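Local coordinates for fucolectin-related protein (Streptococcus pneumoniae, PDB 2WMF) that probably hydrolyses host blood-group carbohydrate antigens, as a family 98 glycoside hydrolase of which this is the catalytic module, at residues T31-E36 against G287-F292; D236-S241 against M280-G285; N341-I346 against T397-E402. All coordinates share one frame; numbering follows the deposited sequence.

Contact 1. Residues T31-E36 against G287-F292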
loop_
_atom_site.group_PDB
_atom_site.type_symbol
_atom_site.label_atom_id
_atom_site.label_comp_id
_atom_site.label_asym_id
_atom_site.label_seq_id
_atom_site.Cartn_x
_atom_site.Cartn_y
_atom_site.Cartn_z
ATOM N N THR A 31 1.755 17.224 10.862
ATOM C CA THR A 31 1.546 15.778 11.012
ATOM C C THR A 31 2.908 15.161 11.301
ATOM O O THR A 31 3.883 15.535 10.659
ATOM C CB THR A 31 0.968 15.146 9.714
ATOM O OG1 THR A 31 -0.144 15.921 9.249
ATOM C CG2 THR A 31 0.570 13.662 9.964
ATOM N N THR A 32 2.977 14.260 12.284
ATOM C CA THR A 32 4.165 13.490 12.569
ATOM C C THR A 32 4.017 12.178 11.780
ATOM O O THR A 32 3.089 11.406 12.016
ATOM C CB THR A 32 4.302 13.216 14.055
ATOM O OG1 THR A 32 4.508 14.466 14.721
ATOM C CG2 THR A 32 5.449 12.295 14.345
ATOM N N ILE A 33 4.901 12.001 10.805
ATOM C CA ILE A 33 4.902 10.812 9.936
ATOM C C ILE A 33 6.279 10.178 10.007
ATOM O O ILE A 33 7.280 10.802 9.646
ATOM C CB ILE A 33 4.601 11.158 8.441
ATOM C CG1 ILE A 33 3.315 11.966 8.322
ATOM C CG2 ILE A 33 4.559 9.857 7.624
ATOM C CD1 ILE A 33 2.993 12.480 6.905
ATOM N N ASN A 34 6.335 8.933 10.488
ATOM C CA ASN A 34 7.556 8.163 10.566
ATOM C C ASN A 34 7.146 6.720 10.870
ATOM O O ASN A 34 5.957 6.415 10.990
ATOM C CB ASN A 34 8.536 8.692 11.637
ATOM C CG ASN A 34 7.916 8.760 13.016
ATOM O OD1 ASN A 34 7.450 7.752 13.523
ATOM N ND2 ASN A 34 7.954 9.962 13.659
ATOM N N ASN A 35 8.120 5.816 10.974
ATOM C CA ASN A 35 7.809 4.419 11.249
ATOM C C ASN A 35 6.988 4.180 12.519
ATOM O O ASN A 35 6.184 3.237 12.561
ATOM C CB ASN A 35 9.034 3.518 11.199
ATOM C CG ASN A 35 10.029 3.803 12.334
ATOM O OD1 ASN A 35 10.182 4.950 12.763
ATOM N ND2 ASN A 35 10.757 2.786 12.729
ATOM N N GLU A 36 7.202 5.006 13.555
ATOM C CA GLU A 36 6.425 4.921 14.793
ATOM C C GLU A 36 5.080 5.646 14.749
ATOM O O GLU A 36 4.279 5.526 15.663
ATOM C CB GLU A 36 7.270 5.425 15.971
ATOM C CG GLU A 36 8.546 4.580 16.093
ATOM C CD GLU A 36 9.519 5.020 17.190
ATOM O OE1 GLU A 36 9.079 5.735 18.088
ATOM O OE2 GLU A 36 10.737 4.607 17.114
ATOM N N GLY A 287 8.047 1.850 4.185
ATOM C CA GLY A 287 6.996 2.797 3.889
ATOM C C GLY A 287 6.105 3.112 5.079
ATOM O O GLY A 287 5.957 2.283 6.010
ATOM N N THR A 288 5.504 4.297 5.045
ATOM C CA THR A 288 4.753 4.821 6.181
ATOM C C THR A 288 3.476 5.563 5.856
ATOM O O THR A 288 2.805 6.061 6.762
ATOM C CB THR A 288 5.664 5.771 7.009
ATOM O OG1 THR A 288 6.245 6.741 6.132
ATOM C CG2 THR A 288 6.764 5.004 7.749
ATOM N N VAL A 289 3.119 5.646 4.564
ATOM C CA VAL A 289 1.933 6.362 4.142
ATOM C C VAL A 289 1.108 5.452 3.218
ATOM O O VAL A 289 1.633 4.941 2.265
ATOM C CB VAL A 289 2.297 7.703 3.413
ATOM C CG1 VAL A 289 1.023 8.342 2.831
ATOM C CG2 VAL A 289 3.036 8.641 4.385
ATOM N N TYR A 290 -0.170 5.300 3.531
ATOM C CA TYR A 290 -1.085 4.360 2.849
ATOM C C TYR A 290 -2.346 5.084 2.398
ATOM O O TYR A 290 -3.036 5.724 3.219
ATOM C CB TYR A 290 -1.455 3.214 3.798
ATOM C CG TYR A 290 -0.282 2.496 4.430
ATOM C CD1 TYR A 290 0.224 1.326 3.877
ATOM C CD2 TYR A 290 0.286 2.954 5.616
ATOM C CE1 TYR A 290 1.283 0.656 4.469
ATOM C CE2 TYR A 290 1.359 2.305 6.215
ATOM C CZ TYR A 290 1.853 1.141 5.639
ATOM O OH TYR A 290 2.906 0.469 6.225
ATOM N N ASN A 291 -2.640 4.973 1.100
ATOM C CA ASN A 291 -3.799 5.548 0.470
ATOM C C ASN A 291 -4.422 4.472 -0.431
ATOM O O ASN A 291 -3.757 3.498 -0.723
ATOM C CB ASN A 291 -3.378 6.796 -0.350
ATOM C CG ASN A 291 -4.507 7.785 -0.621
ATOM O OD1 ASN A 291 -5.702 7.530 -0.402
ATOM N ND2 ASN A 291 -4.094 8.980 -1.103
ATOM N N PHE A 292 -5.672 4.670 -0.856
ATOM C CA PHE A 292 -6.453 3.618 -1.510
ATOM C C PHE A 292 -7.460 4.157 -2.510
ATOM O O PHE A 292 -8.050 5.228 -2.302
ATOM C CB PHE A 292 -7.230 2.782 -0.477
ATOM C CG PHE A 292 -6.326 2.165 0.529
ATOM C CD1 PHE A 292 -5.755 0.917 0.301
ATOM C CD2 PHE A 292 -5.944 2.888 1.656
ATOM C CE1 PHE A 292 -4.862 0.364 1.206
ATOM C CE2 PHE A 292 -5.025 2.353 2.580
ATOM C CZ PHE A 292 -4.465 1.095 2.328
#

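Contact 2. Residues D236-S241 against M280-G285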
loop_
_atom_site.group_PDB
_atom_site.type_symbol
_atom_site.label_atom_id
_atom_site.label_comp_id
_atom_site.label_asym_id
_atom_site.label_seq_id
_atom_site.Cartn_x
_atom_site.Cartn_y
_atom_site.Cartn_z
ATOM N N ASP A 236 11.355 12.174 3.246
ATOM C CA ASP A 236 11.511 11.538 4.576
ATOM C C ASP A 236 10.592 10.335 4.797
ATOM O O ASP A 236 10.728 9.599 5.789
ATOM C CB ASP A 236 11.331 12.566 5.693
ATOM C CG ASP A 236 12.591 13.373 5.978
ATOM O OD1 ASP A 236 13.474 13.409 5.104
ATOM O OD2 ASP A 236 12.660 13.978 7.090
ATOM N N ASN A 237 9.615 10.199 3.911
ATOM C CA ASN A 237 8.649 9.105 3.962
ATOM C C ASN A 237 8.299 8.715 2.544
ATOM O O ASN A 237 8.313 9.555 1.627
ATOM C CB ASN A 237 7.368 9.548 4.699
ATOM C CG ASN A 237 7.622 9.803 6.166
ATOM O OD1 ASN A 237 7.701 8.857 6.959
ATOM N ND2 ASN A 237 7.786 11.102 6.553
ATOM N N TRP A 238 8.009 7.437 2.366
ATOM C CA TRP A 238 7.401 6.966 1.119
ATOM C C TRP A 238 6.154 6.134 1.415
ATOM O O TRP A 238 5.948 5.659 2.543
ATOM C CB TRP A 238 8.389 6.175 0.238
ATOM C CG TRP A 238 8.732 4.766 0.662
ATOM C CD1 TRP A 238 9.645 4.384 1.599
ATOM C CD2 TRP A 238 8.245 3.552 0.069
ATOM N NE1 TRP A 238 9.737 3.005 1.648
ATOM C CE2 TRP A 238 8.849 2.476 0.743
ATOM C CE3 TRP A 238 7.332 3.275 -0.949
ATOM C CZ2 TRP A 238 8.604 1.140 0.399
ATOM C CZ3 TRP A 238 7.074 1.955 -1.254
ATOM C CH2 TRP A 238 7.716 0.902 -0.591
ATOM N N GLY A 239 5.385 5.858 0.368
ATOM C CA GLY A 239 4.267 4.954 0.526
ATOM C C GLY A 239 3.590 4.609 -0.777
ATOM O O GLY A 239 4.265 4.506 -1.813
ATOM N N SER A 240 2.270 4.414 -0.700
ATOM C CA SER A 240 1.487 3.868 -1.809
ATOM C C SER A 240 0.078 4.363 -1.849
ATOM O O SER A 240 -0.538 4.630 -0.809
ATOM C CB SER A 240 1.412 2.328 -1.648
ATOM O OG SER A 240 0.993 1.973 -0.311
ATOM N N SER A 241 -0.451 4.442 -3.083
ATOM C CA SER A 241 -1.891 4.392 -3.309
ATOM C C SER A 241 -2.155 3.008 -3.885
ATOM O O SER A 241 -1.755 2.700 -5.000
ATOM C CB SER A 241 -2.382 5.428 -4.312
ATOM O OG SER A 241 -3.731 5.172 -4.662
ATOM N N MET A 280 1.552 -4.644 3.079
ATOM C CA MET A 280 2.741 -5.314 3.610
ATOM C C MET A 280 4.022 -5.066 2.787
ATOM O O MET A 280 5.070 -4.910 3.345
ATOM C CB MET A 280 2.504 -6.813 3.710
ATOM C CG MET A 280 3.609 -7.559 4.439
ATOM S SD MET A 280 3.393 -9.358 4.469
ATOM C CE MET A 280 2.085 -9.493 5.681
ATOM N N ASN A 281 3.929 -5.018 1.451
ATOM C CA ASN A 281 5.067 -4.713 0.600
ATOM C C ASN A 281 5.661 -3.349 0.924
ATOM O O ASN A 281 6.880 -3.157 0.803
ATOM C CB ASN A 281 4.621 -4.713 -0.873
ATOM C CG ASN A 281 4.406 -6.114 -1.443
ATOM O OD1 ASN A 281 4.580 -7.139 -0.764
ATOM N ND2 ASN A 281 3.963 -6.147 -2.705
ATOM N N VAL A 282 4.774 -2.422 1.263
ATOM C CA VAL A 282 5.171 -1.025 1.590
ATOM C C VAL A 282 5.792 -1.010 3.002
ATOM O O VAL A 282 6.961 -0.573 3.184
ATOM C CB VAL A 282 3.978 -0.071 1.443
ATOM C CG1 VAL A 282 4.301 1.296 2.046
ATOM C CG2 VAL A 282 3.572 0.040 -0.080
ATOM N N TYR A 283 5.025 -1.510 3.953
ATOM C CA TYR A 283 5.443 -1.606 5.379
ATOM C C TYR A 283 6.847 -2.220 5.526
ATOM O O TYR A 283 7.759 -1.632 6.151
ATOM C CB TYR A 283 4.391 -2.395 6.161
ATOM C CG TYR A 283 4.823 -2.732 7.551
ATOM C CD1 TYR A 283 4.569 -1.859 8.596
ATOM C CD2 TYR A 283 5.404 -3.957 7.846
ATOM C CE1 TYR A 283 4.954 -2.175 9.901
ATOM C CE2 TYR A 283 5.783 -4.286 9.162
ATOM C CZ TYR A 283 5.552 -3.383 10.180
ATOM O OH TYR A 283 5.970 -3.720 11.493
ATOM N N THR A 284 7.031 -3.428 4.979
ATOM C CA THR A 284 8.306 -4.142 5.141
ATOM C C THR A 284 9.462 -3.488 4.407
ATOM O O THR A 284 10.613 -3.820 4.666
ATOM C CB THR A 284 8.207 -5.638 4.743
ATOM O OG1 THR A 284 7.843 -5.754 3.360
ATOM C CG2 THR A 284 7.179 -6.379 5.634
ATOM N N GLY A 285 9.142 -2.604 3.443
ATOM C CA GLY A 285 10.111 -1.778 2.704
ATOM C C GLY A 285 10.410 -0.449 3.355
ATOM O O GLY A 285 11.112 0.376 2.786
#

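Contact 3. Residues N341-I346 against T397-E402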
loop_
_atom_site.group_PDB
_atom_site.type_symbol
_atom_site.label_atom_id
_atom_site.label_comp_id
_atom_site.label_asym_id
_atom_site.label_seq_id
_atom_site.Cartn_x
_atom_site.Cartn_y
_atom_site.Cartn_z
ATOM N N ASN A 341 21.329 3.616 -11.215
ATOM C CA ASN A 341 20.947 4.012 -12.574
ATOM C C ASN A 341 22.019 4.825 -13.282
ATOM O O ASN A 341 21.777 5.313 -14.380
ATOM C CB ASN A 341 19.677 4.859 -12.577
ATOM C CG ASN A 341 18.408 4.069 -12.690
ATOM O OD1 ASN A 341 18.403 2.834 -12.744
ATOM N ND2 ASN A 341 17.309 4.804 -12.774
ATOM N N GLY A 342 23.210 4.958 -12.712
ATOM C CA GLY A 342 24.262 5.835 -13.286
ATOM C C GLY A 342 24.953 5.402 -14.570
ATOM O O GLY A 342 25.590 6.244 -15.199
ATOM N N GLU A 343 24.865 4.129 -14.945
ATOM C CA GLU A 343 25.479 3.606 -16.193
ATOM C C GLU A 343 24.421 2.859 -17.022
ATOM O O GLU A 343 24.693 1.778 -17.577
ATOM C CB GLU A 343 26.698 2.705 -15.897
ATOM C CG GLU A 343 27.738 3.404 -15.061
ATOM C CD GLU A 343 28.875 2.544 -14.532
ATOM O OE1 GLU A 343 29.030 1.346 -14.870
ATOM O OE2 GLU A 343 29.616 3.124 -13.702
ATOM N N GLY A 344 23.217 3.428 -17.057
ATOM C CA GLY A 344 22.072 2.820 -17.710
ATOM C C GLY A 344 20.991 2.550 -16.694
ATOM O O GLY A 344 21.300 2.137 -15.590
ATOM N N ARG A 345 19.731 2.736 -17.073
ATOM C CA ARG A 345 18.635 2.850 -16.113
ATOM C C ARG A 345 17.803 1.579 -16.036
ATOM O O ARG A 345 17.708 0.802 -16.998
ATOM C CB ARG A 345 17.739 4.047 -16.435
ATOM C CG ARG A 345 18.501 5.362 -16.428
ATOM C CD ARG A 345 17.945 6.437 -17.337
ATOM N NE ARG A 345 18.917 7.522 -17.379
ATOM C CZ ARG A 345 20.039 7.530 -18.106
ATOM N NH1 ARG A 345 20.310 6.533 -18.949
ATOM N NH2 ARG A 345 20.910 8.517 -17.966
ATOM N N ILE A 346 17.214 1.363 -14.870
ATOM C CA ILE A 346 16.375 0.178 -14.645
ATOM C C ILE A 346 15.182 0.141 -15.642
ATOM O O ILE A 346 14.693 -0.946 -16.004
ATOM C CB ILE A 346 15.906 0.085 -13.160
ATOM C CG1 ILE A 346 15.376 -1.326 -12.873
ATOM C CG2 ILE A 346 14.853 1.176 -12.793
ATOM C CD1 ILE A 346 16.434 -2.379 -12.912
ATOM N N THR A 397 25.463 -1.884 -11.514
ATOM C CA THR A 397 25.009 -0.988 -12.569
ATOM C C THR A 397 24.678 -1.855 -13.792
ATOM O O THR A 397 24.891 -3.080 -13.783
ATOM C CB THR A 397 26.092 0.038 -12.959
ATOM O OG1 THR A 397 27.140 -0.610 -13.694
ATOM C CG2 THR A 397 26.660 0.791 -11.743
ATOM N N LYS A 398 24.112 -1.243 -14.825
ATOM C CA LYS A 398 23.701 -1.990 -15.984
ATOM C C LYS A 398 24.900 -2.637 -16.661
ATOM O O LYS A 398 24.734 -3.666 -17.287
ATOM C CB LYS A 398 22.992 -1.097 -16.984
ATOM C CG LYS A 398 22.356 -1.890 -18.182
ATOM C CD LYS A 398 21.467 -1.018 -19.040
ATOM C CE LYS A 398 21.148 -1.731 -20.340
ATOM N NZ LYS A 398 20.219 -0.949 -21.092
ATOM N N ASN A 399 26.081 -2.070 -16.467
ATOM C CA ASN A 399 27.341 -2.578 -17.040
ATOM C C ASN A 399 28.145 -3.503 -16.112
ATOM O O ASN A 399 29.264 -3.940 -16.436
ATOM C CB ASN A 399 28.190 -1.376 -17.440
ATOM C CG ASN A 399 27.616 -0.638 -18.663
ATOM O OD1 ASN A 399 26.750 -1.162 -19.389
ATOM N ND2 ASN A 399 28.088 0.585 -18.884
ATOM N N SER A 400 27.550 -3.867 -14.995
ATOM C CA SER A 400 28.191 -4.812 -14.087
ATOM C C SER A 400 28.370 -6.187 -14.727
ATOM O O SER A 400 27.395 -6.806 -15.150
ATOM C CB SER A 400 27.395 -4.958 -12.787
ATOM O OG SER A 400 27.578 -3.806 -11.983
ATOM N N GLU A 401 29.610 -6.675 -14.740
ATOM C CA GLU A 401 29.903 -8.022 -15.278
ATOM C C GLU A 401 29.052 -9.097 -14.623
ATOM O O GLU A 401 28.675 -10.084 -15.255
ATOM C CB GLU A 401 31.386 -8.364 -15.076
ATOM C CG GLU A 401 32.301 -7.604 -15.996
ATOM C CD GLU A 401 32.453 -8.272 -17.352
ATOM O OE1 GLU A 401 33.549 -8.819 -17.623
ATOM O OE2 GLU A 401 31.475 -8.266 -18.144
ATOM N N GLU A 402 28.753 -8.890 -13.344
ATOM C CA GLU A 402 28.047 -9.887 -12.511
ATOM C C GLU A 402 26.644 -10.212 -13.003
ATOM O O GLU A 402 26.131 -11.304 -12.737
ATOM C CB GLU A 402 27.973 -9.430 -11.053
ATOM C CG GLU A 402 29.320 -9.397 -10.345
ATOM C CD GLU A 402 30.086 -8.097 -10.511
ATOM O OE1 GLU A 402 29.712 -7.234 -11.337
ATOM O OE2 GLU A 402 31.117 -7.942 -9.804
HETATM O O HOH W 1 23.487 1.590 -14.302
#

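Contact 1. Residues T31-E36 against G287-F292
Ile33 reaches Thr288 and Val289 where the eighth strand of a (beta/alpha)8 barrel begins. Residues 31-36 form the loop before strand 39-45, and residues 287-292 run into strand 289-293, the last strand, which pairs with strand 39-45 and closes the barrel. The Ile33 side chain also touches Leu39 and His176, so it meets residues of strands 39-45, 176-180 and 289-293. With chi1 at -53° for CG1, the CG2 methyl falls opposite the backbone N, which brings it to 3.8 Å from Val289 CG2 and leaves it beside the Thr288 hydroxyl. No direct hydrogen bond spans the two segments. Asn237, on the neighbouring strand, bridges them instead: its ND2 bonds to Ile33 O and its OD1 to Thr288 OG1, which helps set the rotation of that threonine. At Asn34 the backbone does the touching, while the side chain turns away and its OD1 takes a weak bond from Glu36 N at 2.8 Å. Asn35 and Thr288 make the closest backbone pair, with their CA atoms 5.9 Å apart, but the amide end of Asn35 heads off to Ala325 O. What Thr288 offers this bend is its methyl. It stands over one face of the Asn34-Asn35 peptide, with CG2 of Thr288 3.6 Å from both C of Asn34 and N of Asn35.

Contact 2. Residues D236-S241 against M280-G285
Trp238 and Ser240 of strand 237-243 meet Val282 of helix 272-283, a helix of the crossover between strands seven and eight of the barrel in this beta-alpha-beta unit, and Gly285 of the loop that follows it. Packing is tightest at Ser240, whose OG lies 3.2 Å from CG2 of Val282. With chi1 50°, this hydroxyl is tucked between its own backbone N and carbonyl carbon, which sets OG against the valine methyl. The indole of Trp238 is also closely held. Val282 CG1 stands over one face, displaced toward the rim, and CZ2 of Trp238 comes to 3.7 Å from O of Val282. At the ring edge, NE1 of Trp238 donates to O of Gly285 over 3.2 Å, with an angle of 145° at the hydrogen. The acceptor is in the indole plane, whereas the donor stands 56° out of the plane of the carbonyl. Gly285 has no side chain to keep this edge at a distance. Looser packing lies between these two grips: Gly239 CA is 4.0 Å from Val282 CG1, and Trp238 CZ3 is 4.2 Å from Val282 CG2. Even this side is shut off from solvent, and Trp230 of helix 219-231 also meets the indole. Strand and helix are therefore joined mainly by dispersion contacts, while one somewhat bent hydrogen bond gives the buried indole N-H a partner.

Contact 3. Residues N341-I346 against T397-E402
Glu343 and Thr397 join two surface loops within the C-terminal domain of the family 98 hydrolase, one of which makes a type I beta turn from Thr397 to Ser400. The direct polar link is one hydrogen bond: OG1 of Thr397 donates to OE1 of Glu343 at 3.0 Å, reaching it from 61° above the carboxylate plane. An extended Glu343 side chain carries the carboxylate across the gap to the threonine. The same OG1 takes a weak bond from Asn399 N, which makes an ST turn within the beta turn. Further bonds stiffen each loop on its own side. Thr397 N points almost straight at Ser400 OG (174° at the hydrogen), and Asn341 OD1 holds Ile346 N across the other loop.

Van der Waals contact comes from the aliphatic start of Lys398 and the side of Asn399. CB of Lys398 rests 3.4 Å from O of Glu343, and its CD passes CA of Gly344 at 4.1 Å. Gly344 has a positive phi (118°), with backbone angles that by themselves call for glycine, since they leave no room for a CB beside O of Glu343; the bare CA also makes way for the lysine chain. The ammonium end runs on to Ser348 OG. Asn399 adds its CB, 3.8 Å from OE1 of Glu343.

Water supplies the last kind of link, joining backbone to backbone. A single molecule accepts from Glu343 N and from Lys398 N, at 3.0 and 2.9 Å from those atoms, and donates to O of Gly344 at 2.6 Å.

Contacts 1 and 2 are buried, touch each other and belong to one barrel: strands 237-243 and 289-293 are neighbours in it, and helix 272-283 lies on the connection between them. Val282 O probably bonds to Gly287 N, tying Val282 of that helix to the segment leading into the last strand. Contact 3 lies at the surface in the C-terminal domain, its centre about 32 Å from that of contact 1 and about 25 Å from that of contact 2. Chemistry follows place. In the barrel, methyls and an indole pack against backbone and against one another, with few polar links. The outer loops rely on a carboxylate, a hydroxyl and a water.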